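PDB 4Q38: acyltransferase from Actinoplanes teichomyceticus, which transfers long aliphatic acyl chains from acyl-coenzyme A to teicoplanin-type glycopeptide antibiotics, acting as an N-acyltransferase that can also lead to 2,6-diacylated products. Local coordinates for residues His95-His100 and Trp179-Leu184; Ala136-His141 and Glu153-Leu158; Phe125-Phe130 and Gly172-Gln177. All coordinates share one frame; numbering follows the deposited sequence.

Overall arrangement
Three buried contacts, all within the helical N-terminal domain, illustrate how one interior can be built from different chemistry. Interactions 2 and 3 share helix 125-143, while interaction 1 joins helices 84-98 and 177-184 beside it. Interactions 1 and 2 are both small and aliphatic at their centres; the second helix of interaction 1 turns Trp179 to the bound sugar, and an arginine-histidine bond closes one flank of interaction 2. Interaction 3, the largest by buried area, pins a loop to the start of helix 125-143 through a flat polar stack and a bridging water. Phe130 touches residues of both other contacts, and His183 probably hydrogen-bonds Gln157 between interactions 1 and 2.

Interaction 1: residues His95-His100 and Trp179-Leu184; sequences HAIVRH and WTTYHL. With TEC (2-amino-6-O-decanoyl-2-deoxy-beta-D-glucopyranose), chain E.
Ile97 meets Leu184 with its branch methyl: CG2 of Ile97 lies 4.0 Å from CB of Leu184, and the two side chains pass at a slant. The chi1 of Ile97 (-63°) sets CG2 opposite the backbone N, against the leucine, and leaves the longer arm to run toward Thr181, where CD1 of Ile97 comes within 4.3 Å of Thr181 CG2. The threonine turns only its methyl to this contact; its OG1 is bonded to the carbonyl of Trp178 within its own helix.

Nearer its start, the same helix offers a very different surface. The indole of Trp179 is held between His183 and the bound sugar: CE1 of His183 sits 3.3 Å above one face of the ring, and O3 of TEC lies over the other, 3.2 Å from Trp179 NE1. The pyranose lies across the indole, with TEC C4 3.9 Å from Trp179 CZ2, the familiar way an aromatic ring receives a sugar. His183 ND1 makes a weak bond to the carbonyl O of Trp179 (3.3 Å), while NE2 of the same imidazole probably bonds Gln157.

Helix 177-184 therefore stands between helix 84-98 and the pocket of the decanoylated sugar. Ile97 also packs on Val129 of helix 125-143, Ala96 rests on helix 32-41, and Trp179 and His183 reach Leu188 of strand 188-191.

Interaction 2: residues Ala136-His141 and Glu153-Leu158; sequences AVRRFH and ETLTQL
With 9.5 Å between the CA atoms of Val137 and Leu155, the two segments run roughly antiparallel, the second breaking its helix near Thr156, and one layer of side chains from each meets in the gap. Val137 and Leu155 do so tip to tip. A chi1 of 70° turns CG1 of Val137 toward the leucine, where it divides the fork, 4.1 Å from both CD1 and CD2 of Leu155.

Arg138 comes at the leucine from one flank. Its chain bends at chi2 and chi3, laying CD of Arg138 3.9 Å from Leu155 CD1 and carrying the guanidinium along its helix to the next turn. There NH1 of Arg138 donates to ND1 of His141 (3.2 Å, 150° at the hydrogen): edge meets edge, with the two planes twisted well away from each other. The guanidinium has a second partner, NH2 forming a salt bridge with Asp148, and Trp152 adds a cation-pi contact. CE1 of His141 also borders the leucine, 4.4 Å from Leu155 CD1.

Such packing belongs to a helical hairpin: helices 125-143 and 148-155 fold back on each other across a short turn in the N-acyltransferase N-terminal domain, and the chain leads into Gln157 at the sugar pocket.

Interaction 3: residues Phe125-Phe130 and Gly172-Gln177; sequences FHVYVF and GGMNMQ
The imidazole of His126 lies flat against the side chain of Gln177, its ring plane only 6° from the plane of the amide. This is a worked case of amide-on-ring stacking used to fasten a loop to a helix, here the segment 172-177 to the first turn of helix 125-143 in the helical N-terminal domain. The overlap is broad. CG of Gln177 stands almost directly over the ring, 3.4 Å from the centroid of His126 and 4° off the normal, in a CH-pi contact, while the amide carbon CD of Gln177 is 3.4 Å from His126 CD2. The glutamine achieves this by a bend at chi2 (-83°), which brings the amide back over the imidazole.

The edge of Phe125 covers the other face of the imidazole, its CD2 sitting 3.4 Å above the plane of the His126 ring. The rotation of the imidazole is fixed too: NE2 of His126 is bonded to the carbonyl of Pro112, and NE2 of Gln177 to that of neighbouring Gly111. The two stacked groups thus each present NE2 to one short piece of backbone and do not bond to each other.

Next to the stack the contact turns apolar. CG2 of Val127 touches CB of Met174 at 3.6 Å, and the methionine chain, twice bent, brings CE of Met174 to 3.9 Å from CB of His126. Leu161 and Val162 of helix 157-169 back the same methionine, whereas Met176 points away from helix 125-143 and touches the bound sugar derivative.

Backbone joins backbone through a water link: the water accepts from His126 N at 2.9 Å and donates to the Met174 carbonyl O at 2.8 Å.

Interaction 1: residues His95-His100 and Trp179-Leu184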
loop_
_atom_site.group_PDB
_atom_site.type_symbol
_atom_site.label_atom_id
_atom_site.label_comp_id
_atom_site.label_asym_id
_atom_site.label_seq_id
_atom_site.Cartn_x
_atom_site.Cartn_y
_atom_site.Cartn_z
ATOM N N HIS A 95 15.715 -7.451 5.037
ATOM C CA HIS A 95 16.231 -8.602 4.289
ATOM C C HIS A 95 15.119 -9.442 3.694
ATOM O O HIS A 95 15.197 -9.837 2.534
ATOM C CB HIS A 95 17.145 -9.439 5.183
ATOM C CG HIS A 95 17.991 -10.450 4.440
ATOM N ND1 HIS A 95 18.701 -11.408 5.081
ATOM C CD2 HIS A 95 18.226 -10.634 3.072
ATOM C CE1 HIS A 95 19.355 -12.164 4.169
ATOM N NE2 HIS A 95 19.057 -11.694 2.944
ATOM N N ALA A 96 14.073 -9.695 4.477
ATOM C CA ALA A 96 12.928 -10.487 4.026
ATOM C C ALA A 96 12.188 -9.851 2.850
ATOM O O ALA A 96 11.505 -10.546 2.098
ATOM C CB ALA A 96 11.970 -10.753 5.181
ATOM N N ILE A 97 12.323 -8.534 2.700
ATOM C CA ILE A 97 11.745 -7.822 1.552
ATOM C C ILE A 97 12.663 -7.853 0.322
ATOM O O ILE A 97 12.229 -8.257 -0.770
ATOM C CB ILE A 97 11.330 -6.374 1.920
ATOM C CG1 ILE A 97 10.225 -6.402 2.988
ATOM C CG2 ILE A 97 10.847 -5.617 0.671
ATOM C CD1 ILE A 97 9.905 -5.050 3.594
ATOM N N VAL A 98 13.926 -7.456 0.490
ATOM C CA VAL A 98 14.848 -7.360 -0.657
ATOM C C VAL A 98 15.193 -8.712 -1.294
ATOM O O VAL A 98 15.575 -8.763 -2.466
ATOM C CB VAL A 98 16.143 -6.584 -0.343
ATOM C CG1 VAL A 98 15.823 -5.131 -0.021
ATOM C CG2 VAL A 98 16.929 -7.244 0.789
ATOM N N ARG A 99 15.031 -9.796 -0.533
ATOM C CA ARG A 99 15.218 -11.145 -1.068
ATOM C C ARG A 99 14.194 -11.444 -2.174
ATOM O O ARG A 99 14.410 -12.331 -3.004
ATOM C CB ARG A 99 15.124 -12.195 0.047
ATOM C CG ARG A 99 13.736 -12.352 0.637
ATOM C CD ARG A 99 13.625 -13.537 1.579
ATOM N NE ARG A 99 12.333 -13.560 2.272
ATOM C CZ ARG A 99 11.994 -14.458 3.197
ATOM N NH1 ARG A 99 12.846 -15.412 3.545
ATOM N NH2 ARG A 99 10.802 -14.403 3.782
ATOM N N HIS A 100 13.080 -10.709 -2.172
ATOM C CA HIS A 100 12.050 -10.851 -3.215
ATOM C C HIS A 100 11.991 -9.693 -4.174
ATOM O O HIS A 100 10.960 -9.481 -4.834
ATOM C CB HIS A 100 10.684 -11.045 -2.576
ATOM C CG HIS A 100 10.553 -12.328 -1.793
ATOM N ND1 HIS A 100 10.921 -13.523 -2.295
ATOM C CD2 HIS A 100 10.065 -12.570 -0.510
ATOM C CE1 HIS A 100 10.676 -14.488 -1.380
ATOM N NE2 HIS A 100 10.152 -13.905 -0.291
ATOM N N TRP A 179 1.370 -3.456 2.070
ATOM C CA TRP A 179 1.211 -2.787 0.777
ATOM C C TRP A 179 2.495 -2.179 0.277
ATOM O O TRP A 179 2.805 -2.283 -0.914
ATOM C CB TRP A 179 0.081 -1.763 0.836
ATOM C CG TRP A 179 -0.174 -1.033 -0.455
ATOM C CD1 TRP A 179 -0.162 0.343 -0.668
ATOM C CD2 TRP A 179 -0.494 -1.619 -1.760
ATOM N NE1 TRP A 179 -0.436 0.639 -1.976
ATOM C CE2 TRP A 179 -0.649 -0.489 -2.687
ATOM C CE3 TRP A 179 -0.656 -2.920 -2.241
ATOM C CZ2 TRP A 179 -0.958 -0.674 -4.032
ATOM C CZ3 TRP A 179 -0.965 -3.092 -3.603
ATOM C CH2 TRP A 179 -1.111 -1.993 -4.472
ATOM N N THR A 180 3.271 -1.559 1.167
ATOM C CA THR A 180 4.564 -0.991 0.738
ATOM C C THR A 180 5.592 -2.047 0.301
ATOM O O THR A 180 6.578 -1.683 -0.326
ATOM C CB THR A 180 5.198 -0.026 1.772
ATOM O OG1 THR A 180 5.235 -0.663 3.041
ATOM C CG2 THR A 180 4.380 1.282 1.887
ATOM N N THR A 181 5.359 -3.337 0.582
ATOM C CA THR A 181 6.250 -4.376 0.035
ATOM C C THR A 181 6.191 -4.396 -1.487
ATOM O O THR A 181 7.137 -4.835 -2.128
ATOM C CB THR A 181 5.964 -5.830 0.534
ATOM O OG1 THR A 181 4.686 -6.286 0.066
ATOM C CG2 THR A 181 6.041 -5.951 2.054
ATOM N N TYR A 182 5.069 -3.946 -2.057
ATOM C CA TYR A 182 4.945 -3.860 -3.516
ATOM C C TYR A 182 5.881 -2.787 -4.065
ATOM O O TYR A 182 6.648 -3.043 -5.000
ATOM C CB TYR A 182 3.505 -3.557 -3.940
ATOM C CG TYR A 182 2.555 -4.738 -3.890
ATOM C CD1 TYR A 182 2.085 -5.237 -2.670
ATOM C CD2 TYR A 182 2.085 -5.335 -5.071
ATOM C CE1 TYR A 182 1.199 -6.312 -2.625
ATOM C CE2 TYR A 182 1.197 -6.408 -5.032
ATOM C CZ TYR A 182 0.762 -6.891 -3.808
ATOM O OH TYR A 182 -0.118 -7.946 -3.759
ATOM N N HIS A 183 5.823 -1.588 -3.480
ATOM C CA HIS A 183 6.688 -0.503 -3.928
ATOM C C HIS A 183 8.129 -0.892 -3.751
ATOM O O HIS A 183 8.946 -0.684 -4.646
ATOM C CB HIS A 183 6.434 0.787 -3.143
ATOM C CG HIS A 183 4.977 1.145 -2.980
ATOM N ND1 HIS A 183 4.094 0.334 -2.374
ATOM C CD2 HIS A 183 4.274 2.291 -3.340
ATOM C CE1 HIS A 183 2.883 0.918 -2.351
ATOM N NE2 HIS A 183 2.994 2.125 -2.928
ATOM N N LEU A 184 8.446 -1.459 -2.588
ATOM C CA LEU A 184 9.836 -1.788 -2.217
ATOM C C LEU A 184 10.437 -2.982 -2.966
ATOM O O LEU A 184 11.661 -3.135 -3.022
ATOM C CB LEU A 184 9.946 -2.010 -0.696
ATOM C CG LEU A 184 9.715 -0.761 0.178
ATOM C CD1 LEU A 184 9.699 -1.117 1.662
ATOM C CD2 LEU A 184 10.737 0.316 -0.107
HETATM C CAV TEC E . -13.896 2.846 -11.835
HETATM C CAU TEC E . -12.413 3.131 -11.908
HETATM C CAT TEC E . -11.584 1.881 -12.050
HETATM C CAS TEC E . -12.049 0.790 -11.126
HETATM C CAR TEC E . -10.914 -0.155 -10.860
HETATM C CAQ TEC E . -10.472 0.065 -9.460
HETATM C CAP TEC E . -9.355 -0.827 -9.045
HETATM C CAO TEC E . -8.766 -0.206 -7.824
HETATM C CAN TEC E . -8.141 -1.218 -6.948
HETATM C CAM TEC E . -7.315 -0.578 -5.863
HETATM O OAW TEC E . -7.127 0.614 -5.837
HETATM O O6 TEC E . -6.945 -1.437 -4.897
HETATM C C6 TEC E . -5.597 -1.520 -4.480
HETATM C C5 TEC E . -5.414 -1.079 -3.006
HETATM O O5 TEC E . -4.669 -1.996 -2.263
HETATM C C1 TEC E . -5.044 -1.574 -0.923
HETATM O O1 TEC E . -5.103 -2.463 0.027
HETATM C C2 TEC E . -4.126 -0.448 -0.539
HETATM N N2 TEC E . -4.480 -0.019 0.804
HETATM C C3 TEC E . -4.546 0.587 -1.473
HETATM O O3 TEC E . -3.518 1.408 -1.331
HETATM C C4 TEC E . -4.634 0.173 -2.918
HETATM O O4 TEC E . -5.330 1.067 -3.554
#

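Interaction 2: residues Ala136-His141 and Glu153-Leu158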
loop_
_atom_site.group_PDB
_atom_site.type_symbol
_atom_site.label_atom_id
_atom_site.label_comp_id
_atom_site.label_asym_id
_atom_site.label_seq_id
_atom_site.Cartn_x
_atom_site.Cartn_y
_atom_site.Cartn_z
ATOM N N ALA A 136 18.147 -0.016 -2.077
ATOM C CA ALA A 136 17.974 -1.276 -2.805
ATOM C C ALA A 136 16.948 -1.175 -3.950
ATOM O O ALA A 136 17.228 -1.579 -5.085
ATOM C CB ALA A 136 17.583 -2.393 -1.847
ATOM N N VAL A 137 15.762 -0.636 -3.671
ATOM C CA VAL A 137 14.746 -0.569 -4.737
ATOM C C VAL A 137 15.153 0.427 -5.822
ATOM O O VAL A 137 14.887 0.199 -6.998
ATOM C CB VAL A 137 13.298 -0.345 -4.213
ATOM C CG1 VAL A 137 13.108 1.063 -3.637
ATOM C CG2 VAL A 137 12.281 -0.635 -5.319
ATOM N N ARG A 138 15.819 1.517 -5.438
ATOM C CA ARG A 138 16.292 2.496 -6.423
ATOM C C ARG A 138 17.351 1.882 -7.353
ATOM O O ARG A 138 17.401 2.210 -8.546
ATOM C CB ARG A 138 16.830 3.773 -5.745
ATOM C CG ARG A 138 15.768 4.666 -5.106
ATOM C CD ARG A 138 14.828 5.269 -6.138
ATOM N NE ARG A 138 15.512 6.204 -7.039
ATOM C CZ ARG A 138 15.286 6.297 -8.350
ATOM N NH1 ARG A 138 14.402 5.497 -8.960
ATOM N NH2 ARG A 138 15.964 7.184 -9.067
ATOM N N ARG A 139 18.182 0.989 -6.813
ATOM C CA ARG A 139 19.155 0.253 -7.637
ATOM C C ARG A 139 18.434 -0.662 -8.620
ATOM O O ARG A 139 18.826 -0.763 -9.781
ATOM C CB ARG A 139 20.127 -0.560 -6.778
ATOM C CG ARG A 139 21.148 0.284 -6.025
ATOM C CD ARG A 139 22.295 -0.556 -5.476
ATOM N NE ARG A 139 21.885 -1.489 -4.416
ATOM C CZ ARG A 139 21.765 -1.173 -3.123
ATOM N NH1 ARG A 139 22.004 0.064 -2.697
ATOM N NH2 ARG A 139 21.394 -2.097 -2.247
ATOM N N PHE A 140 17.375 -1.319 -8.147
ATOM C CA PHE A 140 16.542 -2.155 -9.011
ATOM C C PHE A 140 15.890 -1.331 -10.125
ATOM O O PHE A 140 15.931 -1.744 -11.289
ATOM C CB PHE A 140 15.498 -2.943 -8.200
ATOM C CG PHE A 140 14.659 -3.877 -9.035
ATOM C CD1 PHE A 140 15.206 -5.050 -9.566
ATOM C CD2 PHE A 140 13.317 -3.591 -9.282
ATOM C CE1 PHE A 140 14.427 -5.913 -10.334
ATOM C CE2 PHE A 140 12.534 -4.450 -10.044
ATOM C CZ PHE A 140 13.092 -5.611 -10.574
ATOM N N HIS A 141 15.304 -0.175 -9.774
ATOM C CA HIS A 141 14.763 0.766 -10.776
ATOM C C HIS A 141 15.777 1.096 -11.851
ATOM O O HIS A 141 15.473 1.065 -13.059
ATOM C CB HIS A 141 14.276 2.078 -10.132
ATOM C CG HIS A 141 13.044 1.930 -9.260
ATOM N ND1 HIS A 141 12.689 2.861 -8.348
ATOM C CD2 HIS A 141 12.092 0.908 -9.170
ATOM C CE1 HIS A 141 11.558 2.472 -7.720
ATOM N NE2 HIS A 141 11.196 1.272 -8.217
ATOM N N GLU A 153 8.036 9.056 -8.034
ATOM C CA GLU A 153 6.570 9.195 -7.988
ATOM C C GLU A 153 5.926 7.969 -7.325
ATOM O O GLU A 153 5.006 8.093 -6.519
ATOM C CB GLU A 153 6.011 9.392 -9.396
ATOM C CG GLU A 153 4.543 9.789 -9.470
ATOM C CD GLU A 153 4.052 9.881 -10.909
ATOM O OE1 GLU A 153 4.843 10.304 -11.778
ATOM O OE2 GLU A 153 2.880 9.521 -11.178
ATOM N N THR A 154 6.428 6.788 -7.671
ATOM C CA THR A 154 5.953 5.536 -7.076
ATOM C C THR A 154 6.165 5.501 -5.558
ATOM O O THR A 154 5.252 5.178 -4.799
ATOM C CB THR A 154 6.641 4.343 -7.759
ATOM O OG1 THR A 154 6.321 4.364 -9.162
ATOM C CG2 THR A 154 6.196 3.010 -7.131
ATOM N N LEU A 155 7.372 5.847 -5.120
ATOM C CA LEU A 155 7.728 5.747 -3.710
ATOM C C LEU A 155 7.041 6.775 -2.806
ATOM O O LEU A 155 6.999 6.578 -1.594
ATOM C CB LEU A 155 9.265 5.795 -3.536
ATOM C CG LEU A 155 10.034 4.644 -4.205
ATOM C CD1 LEU A 155 11.542 4.822 -4.054
ATOM C CD2 LEU A 155 9.604 3.281 -3.664
ATOM N N THR A 156 6.514 7.861 -3.392
ATOM C CA THR A 156 5.799 8.904 -2.632
ATOM C C THR A 156 4.529 8.428 -1.946
ATOM O O THR A 156 4.020 9.132 -1.070
ATOM C CB THR A 156 5.378 10.127 -3.492
ATOM O OG1 THR A 156 4.440 9.716 -4.499
ATOM C CG2 THR A 156 6.584 10.819 -4.125
ATOM N N GLN A 157 3.998 7.256 -2.312
ATOM C CA GLN A 157 2.850 6.765 -1.547
ATOM C C GLN A 157 3.187 6.558 -0.066
ATOM O O GLN A 157 2.284 6.501 0.764
ATOM C CB GLN A 157 2.157 5.516 -2.131
ATOM C CG GLN A 157 0.735 5.387 -1.550
ATOM C CD GLN A 157 -0.141 4.317 -2.177
ATOM O OE1 GLN A 157 -1.384 4.443 -2.206
ATOM N NE2 GLN A 157 0.472 3.263 -2.652
ATOM N N LEU A 158 4.476 6.466 0.275
ATOM C CA LEU A 158 4.843 6.395 1.693
ATOM C C LEU A 158 4.237 7.564 2.460
ATOM O O LEU A 158 3.635 7.380 3.515
ATOM C CB LEU A 158 6.369 6.369 1.893
ATOM C CG LEU A 158 6.810 6.391 3.364
ATOM C CD1 LEU A 158 6.360 5.135 4.115
ATOM C CD2 LEU A 158 8.321 6.585 3.473
#

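Interaction 3: residues Phe125-Phe130 and Gly172-Gln177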
loop_
_atom_site.group_PDB
_atom_site.type_symbol
_atom_site.label_atom_id
_atom_site.label_comp_id
_atom_site.label_asym_id
_atom_site.label_seq_id
_atom_site.Cartn_x
_atom_site.Cartn_y
_atom_site.Cartn_z
ATOM N N PHE A 125 8.120 2.076 12.922
ATOM C CA PHE A 125 9.004 0.966 12.544
ATOM C C PHE A 125 9.090 0.741 11.031
ATOM O O PHE A 125 10.168 0.659 10.463
ATOM C CB PHE A 125 8.597 -0.338 13.248
ATOM C CG PHE A 125 9.457 -1.520 12.877
ATOM C CD1 PHE A 125 10.726 -1.688 13.446
ATOM C CD2 PHE A 125 9.012 -2.460 11.948
ATOM C CE1 PHE A 125 11.526 -2.768 13.091
ATOM C CE2 PHE A 125 9.806 -3.545 11.593
ATOM C CZ PHE A 125 11.065 -3.703 12.171
ATOM N N HIS A 126 7.940 0.629 10.388
ATOM C CA HIS A 126 7.899 0.296 8.962
ATOM C C HIS A 126 8.250 1.442 8.065
ATOM O O HIS A 126 8.576 1.255 6.890
ATOM C CB HIS A 126 6.545 -0.315 8.630
ATOM C CG HIS A 126 6.351 -1.653 9.281
ATOM N ND1 HIS A 126 7.064 -2.736 8.917
ATOM C CD2 HIS A 126 5.532 -2.052 10.337
ATOM C CE1 HIS A 126 6.712 -3.784 9.694
ATOM N NE2 HIS A 126 5.771 -3.368 10.554
ATOM N N VAL A 127 8.208 2.655 8.604
ATOM C CA VAL A 127 8.813 3.784 7.901
ATOM C C VAL A 127 10.339 3.607 7.840
ATOM O O VAL A 127 10.966 3.858 6.789
ATOM C CB VAL A 127 8.441 5.128 8.564
ATOM C CG1 VAL A 127 9.128 6.290 7.854
ATOM C CG2 VAL A 127 6.933 5.317 8.556
ATOM N N TYR A 128 10.941 3.172 8.955
ATOM C CA TYR A 128 12.396 2.907 8.975
ATOM C C TYR A 128 12.756 1.765 8.029
ATOM O O TYR A 128 13.763 1.831 7.329
ATOM C CB TYR A 128 12.911 2.619 10.399
ATOM C CG TYR A 128 12.639 3.761 11.346
ATOM C CD1 TYR A 128 13.156 5.035 11.093
ATOM C CD2 TYR A 128 11.831 3.584 12.459
ATOM C CE1 TYR A 128 12.880 6.098 11.935
ATOM C CE2 TYR A 128 11.544 4.642 13.312
ATOM C CZ TYR A 128 12.072 5.890 13.041
ATOM O OH TYR A 128 11.793 6.942 13.868
ATOM N N VAL A 129 11.925 0.723 8.018
ATOM C CA VAL A 129 12.066 -0.346 7.024
ATOM C C VAL A 129 12.078 0.245 5.620
ATOM O O VAL A 129 12.969 -0.074 4.827
ATOM C CB VAL A 129 10.949 -1.408 7.112
ATOM C CG1 VAL A 129 11.101 -2.429 5.984
ATOM C CG2 VAL A 129 10.993 -2.135 8.444
ATOM N N PHE A 130 11.102 1.113 5.327
ATOM C CA PHE A 130 10.979 1.704 3.997
ATOM C C PHE A 130 12.238 2.522 3.666
ATOM O O PHE A 130 12.838 2.334 2.607
ATOM C CB PHE A 130 9.716 2.584 3.915
ATOM C CG PHE A 130 9.296 2.954 2.508
ATOM C CD1 PHE A 130 9.992 3.918 1.773
ATOM C CD2 PHE A 130 8.165 2.368 1.934
ATOM C CE1 PHE A 130 9.587 4.267 0.487
ATOM C CE2 PHE A 130 7.758 2.709 0.652
ATOM C CZ PHE A 130 8.461 3.665 -0.071
ATOM N N GLY A 172 1.205 9.668 14.924
ATOM C CA GLY A 172 2.091 9.255 13.845
ATOM C C GLY A 172 2.289 7.758 13.759
ATOM O O GLY A 172 2.338 7.068 14.777
ATOM N N GLY A 173 2.411 7.254 12.532
ATOM C CA GLY A 173 2.608 5.823 12.304
ATOM C C GLY A 173 2.455 5.489 10.828
ATOM O O GLY A 173 2.247 6.382 9.998
ATOM N N MET A 174 2.583 4.209 10.506
ATOM C CA MET A 174 2.354 3.717 9.142
ATOM C C MET A 174 2.178 2.214 9.284
ATOM O O MET A 174 3.153 1.477 9.461
ATOM C CB MET A 174 3.525 4.071 8.202
ATOM C CG MET A 174 3.175 4.106 6.711
ATOM S SD MET A 174 2.759 2.487 6.005
ATOM C CE MET A 174 4.351 1.671 6.048
ATOM N N ASN A 175 0.925 1.766 9.235
ATOM C CA ASN A 175 0.619 0.361 9.431
ATOM C C ASN A 175 0.105 -0.361 8.166
ATOM O O ASN A 175 -0.589 -1.371 8.265
ATOM C CB ASN A 175 -0.350 0.174 10.612
ATOM C CG ASN A 175 -1.743 0.699 10.313
ATOM O OD1 ASN A 175 -1.909 1.628 9.541
ATOM N ND2 ASN A 175 -2.747 0.102 10.935
ATOM N N MET A 176 0.471 0.160 7.000
ATOM C CA MET A 176 0.173 -0.465 5.708
ATOM C C MET A 176 1.433 -1.094 5.092
ATOM O O MET A 176 1.612 -1.087 3.871
ATOM C CB MET A 176 -0.443 0.571 4.751
ATOM C CG MET A 176 -1.868 0.996 5.098
ATOM S SD MET A 176 -3.023 -0.381 4.918
ATOM C CE MET A 176 -3.051 -0.550 3.140
ATOM N N GLN A 177 2.294 -1.651 5.946
ATOM C CA GLN A 177 3.548 -2.263 5.505
ATOM C C GLN A 177 3.392 -3.431 4.522
ATOM O O GLN A 177 4.307 -3.691 3.751
ATOM C CB GLN A 177 4.433 -2.691 6.690
ATOM C CG GLN A 177 3.857 -3.783 7.588
ATOM C CD GLN A 177 2.902 -3.254 8.640
ATOM O OE1 GLN A 177 2.524 -2.084 8.625
ATOM N NE2 GLN A 177 2.515 -4.114 9.566
HETATM O O HOH W 1 5.490 2.105 10.911
#